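Local coordinates for glycosyl hydrolase (Streptomyces cattleya, PDB 7LR8), which probably hydrolyses the Manβ1-4GlcNAc core disaccharide of N-glycans, acting as a family GH5 glycoside hydrolase of the soil actinobacterium's N-glycan degradation pathway, at residues B[58-64]-B[105-110]; B[93-97]-B[128-132]; B[115-120]-B[164-168]; B[154-158]-B[206-210]. The protein carries 1 engineered substitution. One frame throughout, in Å; residues are numbered along the deposited sequence.

Contact 1. Residues B[58-64]-B[105-110]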
loop_
_atom_site.group_PDB
_atom_site.type_symbol
_atom_site.label_atom_id
_atom_site.label_comp_id
_atom_site.label_asym_id
_atom_site.label_seq_id
_atom_site.Cartn_x
_atom_site.Cartn_y
_atom_site.Cartn_z
ATOM N N LEU B 58 -5.517 8.621 5.473
ATOM C CA LEU B 58 -5.025 7.565 4.590
ATOM C C LEU B 58 -5.270 6.243 5.312
ATOM O O LEU B 58 -4.660 5.977 6.353
ATOM C CB LEU B 58 -3.549 7.744 4.263
ATOM C CG LEU B 58 -3.201 8.830 3.244
ATOM C CD1 LEU B 58 -1.714 8.801 2.923
ATOM C CD2 LEU B 58 -4.027 8.668 1.977
ATOM N N TRP B 59 -6.185 5.435 4.772
ATOM C CA TRP B 59 -6.620 4.208 5.445
ATOM C C TRP B 59 -5.468 3.283 5.827
ATOM O O TRP B 59 -5.399 2.887 7.005
ATOM C CB TRP B 59 -7.661 3.520 4.552
ATOM C CG TRP B 59 -8.248 2.232 5.109
ATOM C CD1 TRP B 59 -8.410 1.891 6.436
ATOM C CD2 TRP B 59 -8.784 1.142 4.348
ATOM N NE1 TRP B 59 -8.993 0.641 6.530
ATOM C CE2 TRP B 59 -9.217 0.156 5.267
ATOM C CE3 TRP B 59 -8.907 0.885 2.978
ATOM C CZ2 TRP B 59 -9.794 -1.043 4.857
ATOM C CZ3 TRP B 59 -9.486 -0.305 2.571
ATOM C CH2 TRP B 59 -9.910 -1.262 3.509
ATOM N N PRO B 60 -4.525 2.927 4.937
ATOM C CA PRO B 60 -3.432 2.033 5.380
ATOM C C PRO B 60 -2.545 2.638 6.453
ATOM O O PRO B 60 -1.928 1.892 7.225
ATOM C CB PRO B 60 -2.629 1.764 4.097
ATOM C CG PRO B 60 -3.498 2.224 2.960
ATOM C CD PRO B 60 -4.346 3.323 3.524
ATOM N N VAL B 61 -2.443 3.970 6.522
ATOM C CA VAL B 61 -1.676 4.585 7.598
ATOM C C VAL B 61 -2.448 4.534 8.912
ATOM O O VAL B 61 -1.862 4.337 9.984
ATOM C CB VAL B 61 -1.296 6.022 7.206
ATOM C CG1 VAL B 61 -0.642 6.755 8.379
ATOM C CG2 VAL B 61 -0.372 5.991 6.009
ATOM N N PHE B 62 -3.774 4.681 8.855
ATOM C CA PHE B 62 -4.577 4.637 10.070
ATOM C C PHE B 62 -4.809 3.209 10.556
ATOM O O PHE B 62 -4.885 2.975 11.767
ATOM C CB PHE B 62 -5.918 5.335 9.840
ATOM C CG PHE B 62 -5.861 6.825 9.988
ATOM C CD1 PHE B 62 -5.009 7.590 9.200
ATOM C CD2 PHE B 62 -6.654 7.464 10.927
ATOM C CE1 PHE B 62 -4.969 8.980 9.350
ATOM C CE2 PHE B 62 -6.620 8.839 11.068
ATOM C CZ PHE B 62 -5.769 9.591 10.283
ATOM N N GLN B 63 -4.908 2.243 9.645
ATOM C CA GLN B 63 -5.217 0.854 9.990
ATOM C C GLN B 63 -4.235 -0.070 9.267
ATOM O O GLN B 63 -4.611 -0.780 8.329
ATOM C CB GLN B 63 -6.667 0.522 9.630
ATOM C CG GLN B 63 -7.183 -0.795 10.235
ATOM C CD GLN B 63 -8.663 -1.015 9.970
ATOM O OE1 GLN B 63 -9.230 -0.435 9.045
ATOM N NE2 GLN B 63 -9.298 -1.851 10.787
ATOM N N PRO B 64 -2.968 -0.084 9.692
ATOM C CA PRO B 64 -1.941 -0.826 8.935
ATOM C C PRO B 64 -2.077 -2.326 9.049
ATOM O O PRO B 64 -1.490 -3.045 8.230
ATOM C CB PRO B 64 -0.626 -0.349 9.565
ATOM C CG PRO B 64 -1.040 0.038 10.982
ATOM C CD PRO B 64 -2.382 0.695 10.793
ATOM N N PHE B 105 -4.724 3.650 -2.229
ATOM C CA PHE B 105 -4.035 3.375 -0.968
ATOM C C PHE B 105 -4.734 2.189 -0.310
ATOM O O PHE B 105 -5.736 2.357 0.393
ATOM C CB PHE B 105 -4.030 4.617 -0.078
ATOM C CG PHE B 105 -3.241 5.755 -0.672
ATOM C CD1 PHE B 105 -1.861 5.789 -0.566
ATOM C CD2 PHE B 105 -3.880 6.745 -1.396
ATOM C CE1 PHE B 105 -1.111 6.816 -1.150
ATOM C CE2 PHE B 105 -3.149 7.779 -1.978
ATOM C CZ PHE B 105 -1.763 7.810 -1.852
ATOM N N LEU B 106 -4.205 0.987 -0.549
ATOM C CA LEU B 106 -4.843 -0.228 -0.050
ATOM C C LEU B 106 -3.988 -0.881 1.018
ATOM O O LEU B 106 -2.776 -1.038 0.819
ATOM C CB LEU B 106 -5.081 -1.209 -1.203
ATOM C CG LEU B 106 -6.075 -0.752 -2.279
ATOM C CD1 LEU B 106 -5.894 -1.565 -3.565
ATOM C CD2 LEU B 106 -7.514 -0.837 -1.768
ATOM N N PRO B 107 -4.566 -1.278 2.158
ATOM C CA PRO B 107 -3.754 -1.917 3.201
ATOM C C PRO B 107 -3.205 -3.254 2.725
ATOM O O PRO B 107 -3.833 -3.965 1.937
ATOM C CB PRO B 107 -4.739 -2.101 4.364
ATOM C CG PRO B 107 -5.873 -1.123 4.074
ATOM C CD PRO B 107 -5.967 -1.088 2.577
ATOM N N ALA B 108 -2.021 -3.601 3.236
ATOM C CA ALA B 108 -1.375 -4.846 2.833
ATOM C C ALA B 108 -2.244 -6.053 3.147
ATOM O O ALA B 108 -2.149 -7.079 2.464
ATOM C CB ALA B 108 -0.017 -4.973 3.525
ATOM N N TRP B 109 -3.122 -5.932 4.140
ATOM C CA TRP B 109 -3.962 -7.049 4.549
ATOM C C TRP B 109 -5.212 -7.184 3.694
ATOM O O TRP B 109 -6.061 -8.026 4.002
ATOM C CB TRP B 109 -4.323 -6.917 6.027
ATOM C CG TRP B 109 -4.828 -5.565 6.474
ATOM C CD1 TRP B 109 -4.072 -4.517 6.923
ATOM C CD2 TRP B 109 -6.199 -5.153 6.585
ATOM N NE1 TRP B 109 -4.897 -3.466 7.298
ATOM C CE2 TRP B 109 -6.201 -3.832 7.093
ATOM C CE3 TRP B 109 -7.428 -5.775 6.314
ATOM C CZ2 TRP B 109 -7.384 -3.111 7.315
ATOM C CZ3 TRP B 109 -8.604 -5.069 6.552
ATOM C CH2 TRP B 109 -8.572 -3.743 7.041
ATOM N N THR B 110 -5.336 -6.393 2.629
ATOM C CA THR B 110 -6.404 -6.558 1.652
ATOM C C THR B 110 -5.917 -7.026 0.286
ATOM O O THR B 110 -6.745 -7.211 -0.610
ATOM C CB THR B 110 -7.193 -5.243 1.463
ATOM O OG1 THR B 110 -6.384 -4.267 0.790
ATOM C CG2 THR B 110 -7.635 -4.675 2.810
HETATM O O HOH W 1 -1.100 -2.037 5.447
#
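Pro107 turns CG and CD onto one face of the Trp59 indole, and this is the tight part of the contact. Its CG sits over the centre of the six-membered ring, 3.6 Å from the centroid and 9° off the ring normal, a CH-pi contact. Trp59 CG is anti to the backbone N (chi1 -179°), which sends the indole across to the 105-110 loop. There Trp59 CZ2 meets Trp109 CH2 at 3.7 Å, with the two ring planes nearly perpendicular. Gln63 ties both indoles down. Its OE1 accepts a hydrogen bond from Trp59 NE1 at 2.7 Å, in the plane of that ring. Its backbone O accepts a hydrogen bond from Trp109 NE1 at 2.9 Å, fairly straight (161°). Pro64 O also lies at the edge of the Trp109 ring, 3.2 Å from CD1, and one water beside it bridges Pro64 O and Ala108 N. A phenylalanine in place of Trp59 would probably leave Gln63 OE1 without its N-H donor and open a gap beside Pro107 and Trp109.

The Phe105 end is looser. Leu58 CD2 rests over the Phe105 face, offset toward the rim, 4.0 Å from the centroid. Pro60 and Phe105 are partly exposed. The second subunit reaches both ends, its Ala108 against Phe105 and its Phe103 against Trp109. In the (beta/alpha)8 barrel typical of GH5, the short helix 59-62 follows strand 52-55. The 105-110 loop leads from strand 103-104 toward helix 122-139, whose Gln128 touches Trp59 and whose Val124 touches Trp109.

Contact 2. Residues B[93-97]-B[128-132]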
loop_
_atom_site.group_PDB
_atom_site.type_symbol
_atom_site.label_atom_id
_atom_site.label_comp_id
_atom_site.label_asym_id
_atom_site.label_seq_id
_atom_site.Cartn_x
_atom_site.Cartn_y
_atom_site.Cartn_z
ATOM N N VAL B 93 -15.317 13.990 7.726
ATOM C CA VAL B 93 -14.190 13.068 7.592
ATOM C C VAL B 93 -14.576 11.964 6.617
ATOM O O VAL B 93 -15.547 11.236 6.852
ATOM C CB VAL B 93 -13.785 12.465 8.949
ATOM C CG1 VAL B 93 -12.634 11.473 8.749
ATOM C CG2 VAL B 93 -13.382 13.560 9.933
ATOM N N ASP B 94 -13.791 11.807 5.551
ATOM C CA ASP B 94 -13.906 10.641 4.677
ATOM C C ASP B 94 -13.075 9.500 5.251
ATOM O O ASP B 94 -11.893 9.677 5.549
ATOM C CB ASP B 94 -13.416 10.965 3.264
ATOM C CG ASP B 94 -14.463 11.659 2.420
ATOM O OD1 ASP B 94 -14.993 12.705 2.849
ATOM O OD2 ASP B 94 -14.744 11.177 1.301
ATOM N N GLY B 95 -13.678 8.323 5.374
ATOM C CA GLY B 95 -12.946 7.241 6.001
ATOM C C GLY B 95 -12.037 6.418 5.106
ATOM O O GLY B 95 -10.818 6.382 5.306
ATOM N N LEU B 96 -12.609 5.741 4.111
ATOM C CA LEU B 96 -11.888 4.694 3.380
ATOM C C LEU B 96 -11.221 5.246 2.116
ATOM O O LEU B 96 -11.745 5.136 1.006
ATOM C CB LEU B 96 -12.847 3.559 3.047
ATOM C CG LEU B 96 -13.375 2.817 4.288
ATOM C CD1 LEU B 96 -14.491 1.868 3.899
ATOM C CD2 LEU B 96 -12.244 2.048 4.958
ATOM N N GLN B 97 -10.020 5.828 2.292
ATOM C CA GLN B 97 -9.112 6.159 1.184
ATOM C C GLN B 97 -7.937 5.193 1.274
ATOM O O GLN B 97 -7.011 5.408 2.058
ATOM C CB GLN B 97 -8.611 7.602 1.238
ATOM C CG GLN B 97 -9.662 8.646 0.920
ATOM C CD GLN B 97 -10.639 8.782 2.074
ATOM O OE1 GLN B 97 -11.834 8.564 1.913
ATOM N NE2 GLN B 97 -10.119 9.107 3.253
ATOM N N GLN B 128 -13.337 -2.658 8.411
ATOM C CA GLN B 128 -13.731 -1.322 7.944
ATOM C C GLN B 128 -14.755 -0.699 8.878
ATOM O O GLN B 128 -14.673 0.499 9.187
ATOM C CB GLN B 128 -14.322 -1.386 6.541
ATOM C CG GLN B 128 -13.375 -1.836 5.450
ATOM C CD GLN B 128 -14.151 -2.277 4.241
ATOM O OE1 GLN B 128 -15.298 -2.714 4.365
ATOM N NE2 GLN B 128 -13.549 -2.155 3.061
ATOM N N ALA B 129 -15.732 -1.498 9.331
ATOM C CA ALA B 129 -16.764 -0.992 10.230
ATOM C C ALA B 129 -16.162 -0.519 11.543
ATOM O O ALA B 129 -16.553 0.530 12.067
ATOM C CB ALA B 129 -17.826 -2.074 10.473
ATOM N N GLU B 130 -15.203 -1.275 12.092
ATOM C CA GLU B 130 -14.606 -0.872 13.362
ATOM C C GLU B 130 -13.772 0.392 13.198
ATOM O O GLU B 130 -13.746 1.248 14.094
ATOM C CB GLU B 130 -13.755 -2.015 13.928
ATOM C CG GLU B 130 -13.126 -1.755 15.304
ATOM C CD GLU B 130 -14.111 -1.316 16.404
ATOM O OE1 GLU B 130 -15.354 -1.471 16.281
ATOM O OE2 GLU B 130 -13.619 -0.785 17.408
ATOM N N TYR B 131 -13.093 0.518 12.055
ATOM C CA TYR B 131 -12.334 1.722 11.733
ATOM C C TYR B 131 -13.239 2.954 11.671
ATOM O O TYR B 131 -12.960 3.972 12.316
ATOM C CB TYR B 131 -11.609 1.485 10.404
ATOM C CG TYR B 131 -11.042 2.679 9.686
ATOM C CD1 TYR B 131 -9.994 3.421 10.217
ATOM C CD2 TYR B 131 -11.551 3.054 8.455
ATOM C CE1 TYR B 131 -9.463 4.517 9.523
ATOM C CE2 TYR B 131 -11.026 4.160 7.749
ATOM C CZ TYR B 131 -9.989 4.882 8.301
ATOM O OH TYR B 131 -9.444 5.958 7.621
ATOM N N LEU B 132 -14.342 2.869 10.921
ATOM C CA LEU B 132 -15.241 4.018 10.799
ATOM C C LEU B 132 -15.895 4.358 12.134
ATOM O O LEU B 132 -16.001 5.533 12.499
ATOM C CB LEU B 132 -16.316 3.752 9.745
ATOM C CG LEU B 132 -15.894 3.620 8.282
ATOM C CD1 LEU B 132 -17.119 3.308 7.439
ATOM C CD2 LEU B 132 -15.227 4.902 7.809
#
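The Tyr131 ring meets the 93-97 segment mainly at its edge, where Gly95 O lies in the ring plane. Leu96 CD2 approaches the same ring obliquely, 3.7 Å from CD2. Elsewhere in the chain Trp59 meets the ring with planes at about 30°. The setting is the (beta/alpha)8 barrel: strand 90-94 ends here, and helix 122-139 packs on its outside. Tyr131 CG is anti to the backbone N (chi1 165°), and the ring reaches from the helix to the strand end.

Leu96 is the centre of an inverse gamma turn. Its side chain also lies across the Gln128 chain, with Leu96 CD2 4.1 Å from Gln128 CG. The Gln128 amide is held elsewhere, by Trp176 NE1 and Leu118 O. Gly95 leaves room for the helix: Leu132 CD2 sits 3.7 Å from Gly95 CA, on the side where a beta carbon would collide with it. Behind the turn, Gln97 NE2 bonds back to Asp94 O at 3.0 Å, from above the carbonyl plane.

All the touching residues are buried, and the carbonyl of Gly95 is satisfied twice. Gln97 N reaches Gly95 O from one face of its plane, and Tyr131 OH donates from the opposite face at 2.7 Å.

Contact 3. Residues B[115-120]-B[164-168]. With AE3 (2-(2-ethoxyethoxy)ethanol), chain F.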
loop_
_atom_site.group_PDB
_atom_site.type_symbol
_atom_site.label_atom_id
_atom_site.label_comp_id
_atom_site.label_asym_id
_atom_site.label_seq_id
_atom_site.Cartn_x
_atom_site.Cartn_y
_atom_site.Cartn_z
ATOM N N ARG B 115 -5.483 -10.995 -0.567
ATOM C CA ARG B 115 -6.524 -10.346 -1.356
ATOM C C ARG B 115 -7.901 -10.783 -0.883
ATOM O O ARG B 115 -8.241 -11.970 -0.936
ATOM C CB ARG B 115 -6.348 -10.670 -2.833
ATOM C CG ARG B 115 -7.358 -9.980 -3.730
ATOM C CD ARG B 115 -7.194 -8.449 -3.716
ATOM N NE ARG B 115 -8.173 -7.780 -4.567
ATOM C CZ ARG B 115 -7.961 -7.470 -5.840
ATOM N NH1 ARG B 115 -6.806 -7.788 -6.424
ATOM N NH2 ARG B 115 -8.912 -6.853 -6.541
ATOM N N ARG B 116 -8.690 -9.818 -0.418
ATOM C CA ARG B 116 -10.013 -10.075 0.137
ATOM C C ARG B 116 -10.906 -8.919 -0.273
ATOM O O ARG B 116 -10.556 -7.761 -0.038
ATOM C CB ARG B 116 -9.967 -10.216 1.664
ATOM C CG ARG B 116 -9.304 -11.497 2.138
ATOM C CD ARG B 116 -9.216 -11.553 3.647
ATOM N NE ARG B 116 -8.194 -10.668 4.192
ATOM C CZ ARG B 116 -7.885 -10.601 5.486
ATOM N NH1 ARG B 116 -8.533 -11.373 6.376
ATOM N NH2 ARG B 116 -6.924 -9.784 5.894
ATOM N N ASN B 117 -12.036 -9.247 -0.900
ATOM C CA ASN B 117 -12.907 -8.250 -1.525
ATOM C C ASN B 117 -13.309 -7.161 -0.528
ATOM O O ASN B 117 -13.794 -7.461 0.569
ATOM C CB ASN B 117 -14.136 -8.983 -2.094
ATOM C CG ASN B 117 -15.040 -8.097 -2.936
ATOM O OD1 ASN B 117 -15.519 -7.083 -2.466
ATOM N ND2 ASN B 117 -15.309 -8.510 -4.181
ATOM N N LEU B 118 -13.104 -5.888 -0.928
ATOM C CA LEU B 118 -13.325 -4.747 -0.038
ATOM C C LEU B 118 -14.773 -4.633 0.388
ATOM O O LEU B 118 -15.066 -4.043 1.438
ATOM C CB LEU B 118 -12.915 -3.432 -0.724
ATOM C CG LEU B 118 -11.430 -3.218 -0.957
ATOM C CD1 LEU B 118 -11.239 -1.827 -1.593
ATOM C CD2 LEU B 118 -10.652 -3.359 0.351
ATOM N N PHE B 119 -15.691 -5.170 -0.412
ATOM C CA PHE B 119 -17.111 -4.992 -0.166
ATOM C C PHE B 119 -17.803 -6.218 0.413
ATOM O O PHE B 119 -18.892 -6.069 0.977
ATOM C CB PHE B 119 -17.814 -4.601 -1.460
ATOM C CG PHE B 119 -17.218 -3.398 -2.127
ATOM C CD1 PHE B 119 -17.439 -2.136 -1.611
ATOM C CD2 PHE B 119 -16.413 -3.534 -3.255
ATOM C CE1 PHE B 119 -16.888 -1.017 -2.217
ATOM C CE2 PHE B 119 -15.862 -2.413 -3.879
ATOM C CZ PHE B 119 -16.099 -1.158 -3.348
ATOM N N THR B 120 -17.214 -7.413 0.297
ATOM C CA THR B 120 -17.880 -8.648 0.715
ATOM C C THR B 120 -17.095 -9.522 1.688
ATOM O O THR B 120 -17.703 -10.423 2.292
ATOM C CB THR B 120 -18.242 -9.524 -0.499
ATOM O OG1 THR B 120 -17.043 -10.000 -1.134
ATOM C CG2 THR B 120 -19.104 -8.742 -1.502
ATOM N N ASP B 164 -8.252 -3.560 -11.697
ATOM C CA ASP B 164 -8.255 -4.781 -10.898
ATOM C C ASP B 164 -9.367 -4.683 -9.862
ATOM O O ASP B 164 -9.093 -4.638 -8.655
ATOM C CB ASP B 164 -6.884 -4.976 -10.244
ATOM C CG ASP B 164 -6.752 -6.316 -9.513
ATOM O OD1 ASP B 164 -7.573 -7.239 -9.719
ATOM O OD2 ASP B 164 -5.798 -6.426 -8.725
ATOM N N PRO B 165 -10.624 -4.641 -10.289
ATOM C CA PRO B 165 -11.705 -4.297 -9.368
ATOM C C PRO B 165 -12.093 -5.453 -8.456
ATOM O O PRO B 165 -11.851 -6.631 -8.745
ATOM C CB PRO B 165 -12.858 -3.933 -10.300
ATOM C CG PRO B 165 -12.611 -4.781 -11.514
ATOM C CD PRO B 165 -11.114 -4.836 -11.662
ATOM N N ASP B 166 -12.689 -5.065 -7.328
ATOM C CA ASP B 166 -13.388 -5.976 -6.417
ATOM C C ASP B 166 -14.853 -5.929 -6.820
ATOM O O ASP B 166 -15.589 -5.012 -6.430
ATOM C CB ASP B 166 -13.218 -5.562 -4.959
ATOM C CG ASP B 166 -11.871 -5.925 -4.400
ATOM O OD1 ASP B 166 -11.216 -6.816 -4.972
ATOM O OD2 ASP B 166 -11.472 -5.314 -3.390
ATOM N N ARG B 167 -15.284 -6.913 -7.596
ATOM C CA ARG B 167 -16.609 -6.863 -8.186
ATOM C C ARG B 167 -17.686 -7.149 -7.147
ATOM O O ARG B 167 -17.499 -7.964 -6.236
ATOM C CB ARG B 167 -16.702 -7.841 -9.355
ATOM C CG ARG B 167 -15.848 -7.380 -10.530
ATOM C CD ARG B 167 -16.155 -8.103 -11.827
ATOM N NE ARG B 167 -15.239 -7.668 -12.879
ATOM C CZ ARG B 167 -13.985 -8.095 -12.996
ATOM N NH1 ARG B 167 -13.496 -8.975 -12.132
ATOM N NH2 ARG B 167 -13.216 -7.644 -13.979
ATOM N N VAL B 168 -18.819 -6.465 -7.283
ATOM C CA VAL B 168 -19.948 -6.638 -6.378
ATOM C C VAL B 168 -21.229 -6.413 -7.159
ATOM O O VAL B 168 -21.259 -5.654 -8.131
ATOM C CB VAL B 168 -19.886 -5.662 -5.180
ATOM C CG1 VAL B 168 -18.984 -6.215 -4.123
ATOM C CG2 VAL B 168 -19.431 -4.268 -5.651
HETATM C C1 AE3 F . -23.335 -10.905 8.482
HETATM C C2 AE3 F . -22.594 -11.816 7.507
HETATM O O2 AE3 F . -21.221 -11.557 7.567
HETATM C C3 AE3 F . -20.609 -11.529 6.311
HETATM C C4 AE3 F . -20.177 -10.098 6.001
HETATM O O3 AE3 F . -20.168 -9.893 4.617
HETATM C C5 AE3 F . -19.703 -8.631 4.227
HETATM C C6 AE3 F . -20.882 -7.717 3.897
HETATM O O4 AE3 F . -21.307 -7.054 5.056
HETATM O O HOH W 2 -9.315 -6.412 -2.207
#
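Asp166 and Arg115 join two loops of the (beta/alpha)8 barrel in a salt-bridge network with Asp164. One loop precedes helix 122-139 and the other precedes helix 170-187. Asp166 can be followed outward. Its CB lies beside the Asn117 amide, 3.7 Å from ND2, and the amide and carboxylate are stacked with planes 28° apart. Its OD1 is gripped side-on by two nitrogens of Arg115. NH2 comes from above the carboxylate plane at 2.8 Å. NE comes to the syn lone pair of OD1 at 3.2 Å. Its OD2 accepts a hydrogen bond from Leu118 N at 3.0 Å, from above the carboxylate plane. An asparagine in place of Asp166 would probably leave the Arg115 guanidinium with Asp164 as its one charged mate across this contact.

The Arg115 chain bends at chi2 (65°), which turns its guanidinium toward the 164-168 loop. There NH1 bonds Asp164 OD2 at 2.9 Å. Arg115 is exposed to solvent and Asp164 partly so. In the modelled conformer of Val168, one of two, CG1 lies against Phe119 CB and Thr120 CG2. Thr120 O lies 3.3 Å from C5 of the bound 2-(2-ethoxyethoxy)ethanol. Asn117 forms an Asx turn. Its OD1 accepts from Phe119 N at 2.8 Å, while its ND2 donates across to Arg167 O at 3.1 Å.

Contact 4. Residues B[154-158]-B[206-210]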
loop_
_atom_site.group_PDB
_atom_site.type_symbol
_atom_site.label_atom_id
_atom_site.label_comp_id
_atom_site.label_asym_id
_atom_site.label_seq_id
_atom_site.Cartn_x
_atom_site.Cartn_y
_atom_site.Cartn_z
ATOM N N ILE B 154 -15.403 5.395 -3.202
ATOM C CA ILE B 154 -15.019 4.000 -3.025
ATOM C C ILE B 154 -15.580 3.139 -4.148
ATOM O O ILE B 154 -15.001 2.097 -4.472
ATOM C CB ILE B 154 -15.470 3.478 -1.636
ATOM C CG1 ILE B 154 -14.730 2.180 -1.281
ATOM C CG2 ILE B 154 -16.974 3.252 -1.588
ATOM C CD1 ILE B 154 -13.326 2.417 -0.781
ATOM N N ASN B 155 -16.675 3.576 -4.782
ATOM C CA ASN B 155 -17.235 2.841 -5.913
ATOM C C ASN B 155 -16.240 2.649 -7.049
ATOM O O ASN B 155 -16.464 1.779 -7.897
ATOM C CB ASN B 155 -18.504 3.528 -6.454
ATOM C CG ASN B 155 -18.252 4.925 -7.060
ATOM O OD1 ASN B 155 -17.521 5.752 -6.509
ATOM N ND2 ASN B 155 -18.890 5.183 -8.188
ATOM N N GLN B 156 -15.163 3.441 -7.112
ATOM C CA GLN B 156 -14.223 3.242 -8.214
ATOM C C GLN B 156 -13.459 1.924 -8.106
ATOM O O GLN B 156 -12.840 1.515 -9.088
ATOM C CB GLN B 156 -13.245 4.425 -8.318
ATOM C CG GLN B 156 -12.189 4.482 -7.210
ATOM C CD GLN B 156 -10.846 3.921 -7.626
ATOM O OE1 GLN B 156 -10.357 4.184 -8.718
ATOM N NE2 GLN B 156 -10.239 3.138 -6.738
ATOM N N PHE B 157 -13.513 1.237 -6.962
ATOM C CA PHE B 157 -12.906 -0.084 -6.857
ATOM C C PHE B 157 -13.803 -1.196 -7.381
ATOM O O PHE B 157 -13.355 -2.350 -7.428
ATOM C CB PHE B 157 -12.546 -0.394 -5.397
ATOM C CG PHE B 157 -11.391 0.417 -4.869
ATOM C CD1 PHE B 157 -10.080 0.057 -5.175
ATOM C CD2 PHE B 157 -11.617 1.522 -4.043
ATOM C CE1 PHE B 157 -9.012 0.791 -4.682
ATOM C CE2 PHE B 157 -10.557 2.268 -3.556
ATOM C CZ PHE B 157 -9.249 1.895 -3.873
ATOM N N SER B 158 -15.048 -0.890 -7.763
ATOM C CA SER B 158 -16.082 -1.910 -7.869
ATOM C C SER B 158 -16.295 -2.435 -9.281
ATOM O O SER B 158 -17.031 -3.417 -9.453
ATOM C CB SER B 158 -17.416 -1.384 -7.297
ATOM O OG SER B 158 -18.065 -0.471 -8.165
ATOM N N ASP B 206 -24.486 -0.704 -15.777
ATOM C CA ASP B 206 -23.988 -1.899 -15.093
ATOM C C ASP B 206 -23.007 -1.596 -13.962
ATOM O O ASP B 206 -22.480 -2.534 -13.357
ATOM C CB ASP B 206 -23.339 -2.890 -16.069
ATOM C CG ASP B 206 -24.265 -3.268 -17.205
ATOM O OD1 ASP B 206 -25.467 -3.493 -16.943
ATOM O OD2 ASP B 206 -23.796 -3.331 -18.360
ATOM N N HIS B 207 -22.752 -0.331 -13.641
ATOM C CA HIS B 207 -21.936 -0.009 -12.472
ATOM C C HIS B 207 -22.683 -0.403 -11.197
ATOM O O HIS B 207 -23.882 -0.132 -11.081
ATOM C CB HIS B 207 -21.599 1.489 -12.477
ATOM C CG HIS B 207 -20.647 1.905 -11.398
ATOM N ND1 HIS B 207 -19.320 1.529 -11.389
ATOM C CD2 HIS B 207 -20.827 2.690 -10.307
ATOM C CE1 HIS B 207 -18.724 2.062 -10.336
ATOM N NE2 HIS B 207 -19.619 2.759 -9.656
ATOM N N PRO B 208 -22.018 -1.056 -10.236
ATOM C CA PRO B 208 -22.752 -1.655 -9.106
ATOM C C PRO B 208 -23.341 -0.636 -8.154
ATOM O O PRO B 208 -24.324 -0.942 -7.465
ATOM C CB PRO B 208 -21.686 -2.509 -8.399
ATOM C CG PRO B 208 -20.592 -2.676 -9.384
ATOM C CD PRO B 208 -20.599 -1.442 -10.239
ATOM N N PHE B 209 -22.743 0.545 -8.057
ATOM C CA PHE B 209 -23.262 1.596 -7.199
ATOM C C PHE B 209 -24.233 2.418 -8.025
ATOM O O PHE B 209 -23.888 2.868 -9.123
ATOM C CB PHE B 209 -22.124 2.450 -6.638
ATOM C CG PHE B 209 -21.365 1.784 -5.509
ATOM C CD1 PHE B 209 -20.389 0.829 -5.770
ATOM C CD2 PHE B 209 -21.619 2.133 -4.188
ATOM C CE1 PHE B 209 -19.686 0.216 -4.721
ATOM C CE2 PHE B 209 -20.928 1.530 -3.136
ATOM C CZ PHE B 209 -19.959 0.564 -3.402
ATOM N N THR B 210 -25.461 2.561 -7.533
ATOM C CA THR B 210 -26.554 3.065 -8.350
ATOM C C THR B 210 -26.982 4.465 -7.928
ATOM O O THR B 210 -26.628 4.942 -6.843
ATOM C CB THR B 210 -27.765 2.127 -8.262
ATOM O OG1 THR B 210 -28.308 2.171 -6.933
ATOM C CG2 THR B 210 -27.367 0.686 -8.610
#
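Asn155 O is gripped by two donors of Ser158, the backbone N and OG. The hydroxyl donates on a lone pair in the carbonyl plane, at 2.8 Å. Ser158 OG lies between the backbone N and the carbonyl carbon (chi1 75°), which lets it fold back on the 3-10 turn. The same OG faces the 206-210 loop, 3.4 Å from both His207 CE1 and Pro208 CD.

The bond across the contact is Asn155 ND2 to His207 NE2, 2.9 Å long and bent to 148°. The amide and imidazole planes stand 80° apart, and the donor is tilted somewhat from the ring plane. His207 therefore accepts at NE2. Pro208 CD covers one face of the imidazole. Asn155 CB lies over one face of the Phe209 ring, 3.8 Å from its centroid, a CH-pi contact. Ser158 CB meets that ring at its edge. Asn155 OD1 is held by Tyr198 N, next to the strand 194-196.

The 154-158 turn directly follows strand 145-152 and the engineered Ala153. The 206-210 loop runs from helix 200-203 to helix 211-216, where Thr210 is the N-cap. Helix 170-187 packs alongside, with Ala173 and Leu177 against Phe209 and Trp176 against Ile154.

How the contacts relate
Contacts 1 and 2 lie about 11 Å apart between centres and meet at the Trp59 indole of contact 1, whose CE2 is 3.6 Å from Leu96 CD2 of contact 2. Contacts 3 and 4 are also about 11 Å apart, tied by Asp166 N to Phe157 O at 2.8 Å. The pairs meet where Gln128 NE2 reaches Leu118 O at 2.9 Å and where Leu106 CD2 touches Phe157 CE1. Contact 4 is nearest the sugar: the Asn155 side chain is about 8 Å from the bound N-acetylglucosamine and about 4 Å from that of the engineered Ala153. In contact 1, the Phe105 side chain is about 9 Å from the bound mannose. Contact 3 borders a glycol-ether site.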